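PDB 5TIP: major capsid protein from Paramecium bursaria Chlorella virus 1, which self-assembles as trimers into the large icosahedral capsid of the virus, forming most of its glycoprotein shell. Local coordinates for residues Q93-E98 with L174-A179; D105-D110 with P149-F154. One frame throughout, in Å; residues are numbered along the deposited sequence.

Contact 1: residues Q93-E98 with L174-A179; sequences QDVELE and LYFTLA
Tyr175 and Glu96 pair through two backbone hydrogen bonds in an antiparallel ladder whose short strand axes, 171° apart in direction, approach to 4.6 Å. Thr177 N gives a further bond to Asp94 O, but at the end of the ladder Gln93 N and Asp94 N both turn to Thr177 O, each only weakly, which makes a classic beta bulge. The two faces differ in chemistry. On one, Val95 CG2 lies alongside the Phe176 ring at CE1, 3.7 Å away, and Leu97 CD1 meets Leu174 CD2 at 3.9 Å. Branched and aromatic residues suit this face, which is closed over by Ile69, Val71 and Val203 of the facing sheet. The other face is polar. Asp94 turns its CG between its backbone N and carbonyl carbon (chi1 56°), bringing the carboxylate across to Thr177, whose OG1 donates to Asp94 OD1 over 2.9 Å on the syn side, 27° out of the carboxylate plane. Lys54 also bonds Thr177 OG1, so this buried hydroxyl has two hydrogen-bond partners. Farther along, the extended Glu98 chain carries its carboxylate to the Tyr175 ring, oblique to the ring plane. Tyr175 OH donates to Glu98 OE2 from above the carboxylate plane at 3.2 Å, while Lys173 bonds the same hydroxyl and Arg103 forms a salt bridge with Glu96 OE2. The acids on this face thus have hydroxyl or basic neighbours that would probably stabilise their negative charge, whereas on the opposite face the side chains named here meet through apolar contact.

Contact 2: residues D105-D110 with P149-F154; sequences DKHYND and PLIFFF
His107 receives Phe152 CE1 over one face of its imidazole, 3.4 Å above the plane and over the centre. The ring planes lie 32° apart and their centroids 4.2 Å, an oblique pairing. With CG anti to its carbonyl carbon (chi1 -67°), Phe152 reaches back from the loop to the strand, and the edge of its ring also meets Asp105 OD2. Ile151 O lies at the edge of the imidazole, 3.3 Å from His107 CE1, and Ile151 CG1 packs near ND1. The carboxylate helps to fix the rotation of the imidazole: His107 NE2 donates to Asp105 OD2 over 2.8 Å, approaching from well above the carboxylate plane. The other oxygen, Asp105 OD1, takes Lys106 N and also Leu230 N, so both ends of this buried acid are occupied. A histidine suits the place because its flat ring can pack against phenylalanine while its two nitrogens serve polar partners. Trp111 meets the His107 ring edge-to-face.

Away from this close-packed group the segments part, and no direct hydrogen bond joins them; water fills the polar link. One molecule sits between His107 ND1, at 2.7 Å, and Ile151 N, above the centre of a face of the Phe152 ring. A second gives a hydrogen to Asp105 OD2 and accepts a weak bond from Phe153 N. The whole is a water-bridged, aromatic junction between strand 102-108, outermost in its jelly-roll sheet within this chain, and the loop leading from strand 143-149 into helix 153-156, inside the N-terminal capsid domain.

Overall arrangement
The centres of contacts 1 and 2 lie 9 Å apart, and strand 92-99 is next to strand 102-108 in the four-stranded sheet that also holds 172-178 and 54-58. Backbone hydrogen bonds such as Leu97 N to Asp105 O join them directly, and Phe152 packs against Val95 O. Along the chain the order is 93-98, 105-110, 149-154 and 174-179, so contact 2 is nested within the loop closed by contact 1. Contact 1 ties the middle strands together, whereas contact 2 joins one of the two outermost strands, 102-108, to a loop. Both belong to the N-terminal member of the two jelly rolls characteristic of this capsid family.

Contact 1: residues Q93-E98 with L174-A179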
loop_
_atom_site.group_PDB
_atom_site.type_symbol
_atom_site.label_atom_id
_atom_site.label_comp_id
_atom_site.label_asym_id
_atom_site.label_seq_id
_atom_site.Cartn_x
_atom_site.Cartn_y
_atom_site.Cartn_z
ATOM N N GLN A 93 -16.787 -23.379 2.816
ATOM C CA GLN A 93 -18.108 -22.821 2.530
ATOM C C GLN A 93 -18.603 -21.946 3.674
ATOM O O GLN A 93 -19.118 -20.845 3.449
ATOM C CB GLN A 93 -19.104 -23.941 2.238
ATOM C CG GLN A 93 -20.519 -23.448 1.998
ATOM C CD GLN A 93 -21.442 -24.542 1.512
ATOM O OE1 GLN A 93 -21.313 -25.022 0.386
ATOM N NE2 GLN A 93 -22.382 -24.947 2.360
ATOM N N ASP A 94 -18.466 -22.423 4.909
ATOM C CA ASP A 94 -18.786 -21.596 6.063
ATOM C C ASP A 94 -17.999 -22.100 7.262
ATOM O O ASP A 94 -17.649 -23.281 7.342
ATOM C CB ASP A 94 -20.293 -21.581 6.366
ATOM C CG ASP A 94 -20.872 -22.969 6.581
ATOM O OD1 ASP A 94 -20.602 -23.576 7.639
ATOM O OD2 ASP A 94 -21.614 -23.446 5.695
ATOM N N VAL A 95 -17.723 -21.187 8.190
ATOM C CA VAL A 95 -16.994 -21.500 9.413
ATOM C C VAL A 95 -17.672 -20.776 10.569
ATOM O O VAL A 95 -17.980 -19.585 10.470
ATOM C CB VAL A 95 -15.502 -21.115 9.309
ATOM C CG1 VAL A 95 -15.343 -19.695 8.788
ATOM C CG2 VAL A 95 -14.806 -21.289 10.651
ATOM N N GLU A 96 -17.933 -21.507 11.650
ATOM C CA GLU A 96 -18.669 -21.003 12.801
ATOM C C GLU A 96 -17.783 -21.040 14.037
ATOM O O GLU A 96 -17.144 -22.060 14.316
ATOM C CB GLU A 96 -19.934 -21.833 13.035
ATOM C CG GLU A 96 -20.777 -21.383 14.213
ATOM C CD GLU A 96 -21.951 -22.306 14.459
ATOM O OE1 GLU A 96 -22.055 -23.334 13.757
ATOM O OE2 GLU A 96 -22.767 -22.011 15.356
ATOM N N LEU A 97 -17.742 -19.930 14.769
ATOM C CA LEU A 97 -16.994 -19.832 16.016
ATOM C C LEU A 97 -17.948 -20.006 17.191
ATOM O O LEU A 97 -18.985 -19.340 17.259
ATOM C CB LEU A 97 -16.269 -18.490 16.114
ATOM C CG LEU A 97 -15.568 -18.229 17.449
ATOM C CD1 LEU A 97 -14.397 -19.183 17.630
ATOM C CD2 LEU A 97 -15.113 -16.783 17.550
ATOM N N GLU A 98 -17.594 -20.899 18.115
ATOM C CA GLU A 98 -18.452 -21.250 19.241
ATOM C C GLU A 98 -17.649 -21.243 20.534
ATOM O O GLU A 98 -16.568 -21.835 20.598
ATOM C CB GLU A 98 -19.084 -22.630 19.025
ATOM C CG GLU A 98 -19.970 -23.099 20.162
ATOM C CD GLU A 98 -20.454 -24.523 19.967
ATOM O OE1 GLU A 98 -21.346 -24.742 19.120
ATOM O OE2 GLU A 98 -19.934 -25.426 20.658
ATOM N N LEU A 174 -14.660 -24.752 16.425
ATOM C CA LEU A 174 -14.860 -24.260 15.069
ATOM C C LEU A 174 -15.588 -25.328 14.270
ATOM O O LEU A 174 -15.197 -26.498 14.299
ATOM C CB LEU A 174 -13.530 -23.917 14.397
ATOM C CG LEU A 174 -12.742 -22.730 14.945
ATOM C CD1 LEU A 174 -11.339 -22.729 14.370
ATOM C CD2 LEU A 174 -13.458 -21.431 14.620
ATOM N N TYR A 175 -16.644 -24.930 13.567
ATOM C CA TYR A 175 -17.446 -25.846 12.763
ATOM C C TYR A 175 -17.277 -25.476 11.296
ATOM O O TYR A 175 -17.709 -24.402 10.867
ATOM C CB TYR A 175 -18.914 -25.789 13.182
ATOM C CG TYR A 175 -19.149 -26.307 14.580
ATOM C CD1 TYR A 175 -19.355 -27.661 14.818
ATOM C CD2 TYR A 175 -19.150 -25.445 15.667
ATOM C CE1 TYR A 175 -19.562 -28.136 16.099
ATOM C CE2 TYR A 175 -19.355 -25.909 16.948
ATOM C CZ TYR A 175 -19.561 -27.255 17.161
ATOM O OH TYR A 175 -19.769 -27.717 18.440
ATOM N N PHE A 176 -16.650 -26.363 10.531
ATOM C CA PHE A 176 -16.402 -26.129 9.118
ATOM C C PHE A 176 -17.411 -26.887 8.265
ATOM O O PHE A 176 -17.856 -27.981 8.618
ATOM C CB PHE A 176 -14.981 -26.548 8.737
ATOM C CG PHE A 176 -13.911 -25.834 9.510
ATOM C CD1 PHE A 176 -13.414 -24.618 9.071
ATOM C CD2 PHE A 176 -13.396 -26.380 10.672
ATOM C CE1 PHE A 176 -12.429 -23.958 9.776
ATOM C CE2 PHE A 176 -12.408 -25.726 11.384
ATOM C CZ PHE A 176 -11.924 -24.513 10.934
ATOM N N THR A 177 -17.760 -26.292 7.128
ATOM C CA THR A 177 -18.579 -26.938 6.112
ATOM C C THR A 177 -17.855 -26.804 4.784
ATOM O O THR A 177 -17.562 -25.686 4.348
ATOM C CB THR A 177 -19.973 -26.308 6.027
ATOM O OG1 THR A 177 -20.647 -26.455 7.283
ATOM C CG2 THR A 177 -20.796 -26.971 4.933
ATOM N N LEU A 178 -17.556 -27.933 4.149
ATOM C CA LEU A 178 -16.818 -27.928 2.896
ATOM C C LEU A 178 -17.772 -27.863 1.715
ATOM O O LEU A 178 -18.842 -28.479 1.728
ATOM C CB LEU A 178 -15.930 -29.165 2.776
ATOM C CG LEU A 178 -14.841 -29.327 3.832
ATOM C CD1 LEU A 178 -13.899 -30.440 3.415
ATOM C CD2 LEU A 178 -14.093 -28.019 4.035
ATOM N N ALA A 179 -17.377 -27.107 0.695
ATOM C CA ALA A 179 -18.192 -26.997 -0.505
ATOM C C ALA A 179 -18.277 -28.345 -1.210
ATOM O O ALA A 179 -17.383 -29.189 -1.099
ATOM C CB ALA A 179 -17.613 -25.943 -1.448
HETATM O O HOH W 1 -21.754 -28.421 1.068
#

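Contact 2: residues D105-D110 with P149-F154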
loop_
_atom_site.group_PDB
_atom_site.type_symbol
_atom_site.label_atom_id
_atom_site.label_comp_id
_atom_site.label_asym_id
_atom_site.label_seq_id
_atom_site.Cartn_x
_atom_site.Cartn_y
_atom_site.Cartn_z
ATOM N N ASP A 105 -19.630 -16.039 16.237
ATOM C CA ASP A 105 -19.650 -15.468 14.899
ATOM C C ASP A 105 -19.694 -16.615 13.902
ATOM O O ASP A 105 -19.330 -17.750 14.221
ATOM C CB ASP A 105 -18.428 -14.576 14.656
ATOM C CG ASP A 105 -18.647 -13.576 13.541
ATOM O OD1 ASP A 105 -19.766 -13.537 12.987
ATOM O OD2 ASP A 105 -17.699 -12.828 13.219
ATOM N N LYS A 106 -20.148 -16.310 12.688
ATOM C CA LYS A 106 -20.182 -17.308 11.628
ATOM C C LYS A 106 -19.967 -16.614 10.293
ATOM O O LYS A 106 -20.649 -15.633 9.984
ATOM C CB LYS A 106 -21.507 -18.079 11.624
ATOM C CG LYS A 106 -21.602 -19.120 10.521
ATOM C CD LYS A 106 -22.850 -19.978 10.662
ATOM C CE LYS A 106 -22.899 -21.057 9.591
ATOM N NZ LYS A 106 -24.064 -21.968 9.766
ATOM N N HIS A 107 -19.024 -17.129 9.510
ATOM C CA HIS A 107 -18.657 -16.550 8.229
ATOM C C HIS A 107 -18.968 -17.522 7.097
ATOM O O HIS A 107 -19.184 -18.715 7.315
ATOM C CB HIS A 107 -17.172 -16.176 8.216
ATOM C CG HIS A 107 -16.821 -15.085 9.180
ATOM N ND1 HIS A 107 -15.528 -14.654 9.376
ATOM C CD2 HIS A 107 -17.595 -14.338 10.003
ATOM C CE1 HIS A 107 -15.519 -13.689 10.278
ATOM N NE2 HIS A 107 -16.761 -13.479 10.675
ATOM N N TYR A 108 -18.993 -16.990 5.878
ATOM C CA TYR A 108 -19.312 -17.763 4.688
ATOM C C TYR A 108 -18.281 -17.456 3.609
ATOM O O TYR A 108 -17.609 -16.423 3.648
ATOM C CB TYR A 108 -20.727 -17.446 4.181
ATOM C CG TYR A 108 -21.786 -17.525 5.262
ATOM C CD1 TYR A 108 -22.062 -16.429 6.068
ATOM C CD2 TYR A 108 -22.498 -18.696 5.482
ATOM C CE1 TYR A 108 -23.021 -16.493 7.061
ATOM C CE2 TYR A 108 -23.461 -18.768 6.474
ATOM C CZ TYR A 108 -23.718 -17.663 7.259
ATOM O OH TYR A 108 -24.673 -17.725 8.248
ATOM N N ASN A 109 -18.156 -18.368 2.638
ATOM C CA ASN A 109 -17.151 -18.178 1.595
ATOM C C ASN A 109 -17.431 -16.934 0.761
ATOM O O ASN A 109 -16.493 -16.267 0.312
ATOM C CB ASN A 109 -17.055 -19.415 0.698
ATOM C CG ASN A 109 -18.378 -19.797 0.075
ATOM O OD1 ASN A 109 -19.394 -19.139 0.287
ATOM N ND2 ASN A 109 -18.370 -20.866 -0.712
ATOM N N ASP A 110 -18.706 -16.597 0.546
ATOM C CA ASP A 110 -19.011 -15.380 -0.197
ATOM C C ASP A 110 -18.653 -14.139 0.609
ATOM O O ASP A 110 -18.367 -13.085 0.028
ATOM C CB ASP A 110 -20.484 -15.352 -0.604
ATOM C CG ASP A 110 -20.817 -14.174 -1.506
ATOM O OD1 ASP A 110 -20.361 -14.165 -2.669
ATOM O OD2 ASP A 110 -21.534 -13.257 -1.055
ATOM N N PRO A 149 -6.767 -18.063 5.768
ATOM C CA PRO A 149 -6.746 -17.452 7.104
ATOM C C PRO A 149 -8.144 -17.017 7.525
ATOM O O PRO A 149 -8.877 -16.396 6.752
ATOM C CB PRO A 149 -5.816 -16.249 6.926
ATOM C CG PRO A 149 -6.007 -15.860 5.491
ATOM C CD PRO A 149 -6.298 -17.132 4.725
ATOM N N LEU A 150 -8.512 -17.348 8.759
ATOM C CA LEU A 150 -9.797 -16.926 9.292
ATOM C C LEU A 150 -9.725 -15.467 9.722
ATOM O O LEU A 150 -8.659 -14.949 10.065
ATOM C CB LEU A 150 -10.210 -17.805 10.473
ATOM C CG LEU A 150 -10.403 -19.295 10.182
ATOM C CD1 LEU A 150 -10.986 -20.009 11.394
ATOM C CD2 LEU A 150 -11.278 -19.508 8.955
ATOM N N ILE A 151 -10.876 -14.798 9.694
ATOM C CA ILE A 151 -10.915 -13.363 9.951
ATOM C C ILE A 151 -11.938 -13.044 11.033
ATOM O O ILE A 151 -12.691 -12.069 10.923
ATOM C CB ILE A 151 -11.211 -12.576 8.661
ATOM C CG1 ILE A 151 -12.405 -13.181 7.918
ATOM C CG2 ILE A 151 -9.980 -12.546 7.767
ATOM C CD1 ILE A 151 -12.691 -12.534 6.580
ATOM N N PHE A 152 -11.970 -13.853 12.090
ATOM C CA PHE A 152 -12.789 -13.529 13.246
ATOM C C PHE A 152 -12.118 -12.414 14.049
ATOM O O PHE A 152 -11.033 -11.934 13.706
ATOM C CB PHE A 152 -13.035 -14.778 14.091
ATOM C CG PHE A 152 -13.889 -15.810 13.408
ATOM C CD1 PHE A 152 -15.206 -15.535 13.080
ATOM C CD2 PHE A 152 -13.372 -17.055 13.088
ATOM C CE1 PHE A 152 -15.991 -16.481 12.449
ATOM C CE2 PHE A 152 -14.152 -18.005 12.457
ATOM C CZ PHE A 152 -15.463 -17.718 12.137
ATOM N N PHE A 153 -12.768 -11.993 15.138
ATOM C CA PHE A 153 -12.304 -10.808 15.856
ATOM C C PHE A 153 -10.916 -11.017 16.449
ATOM O O PHE A 153 -10.086 -10.099 16.440
ATOM C CB PHE A 153 -13.306 -10.415 16.945
ATOM C CG PHE A 153 -13.484 -11.450 18.020
ATOM C CD1 PHE A 153 -14.427 -12.454 17.883
ATOM C CD2 PHE A 153 -12.719 -11.407 19.176
ATOM C CE1 PHE A 153 -14.595 -13.403 18.873
ATOM C CE2 PHE A 153 -12.882 -12.355 20.167
ATOM C CZ PHE A 153 -13.821 -13.354 20.016
ATOM N N PHE A 154 -10.634 -12.215 16.958
ATOM C CA PHE A 154 -9.330 -12.478 17.551
ATOM C C PHE A 154 -8.286 -12.885 16.519
ATOM O O PHE A 154 -7.129 -13.113 16.889
ATOM C CB PHE A 154 -9.438 -13.556 18.635
ATOM C CG PHE A 154 -9.853 -14.905 18.123
ATOM C CD1 PHE A 154 -11.188 -15.202 17.909
ATOM C CD2 PHE A 154 -8.907 -15.887 17.880
ATOM C CE1 PHE A 154 -11.568 -16.446 17.446
ATOM C CE2 PHE A 154 -9.282 -17.134 17.417
ATOM C CZ PHE A 154 -10.614 -17.413 17.200
HETATM O O HOH W 2 -15.757 -12.163 14.708
HETATM O O HOH W 3 -13.262 -16.188 9.504
#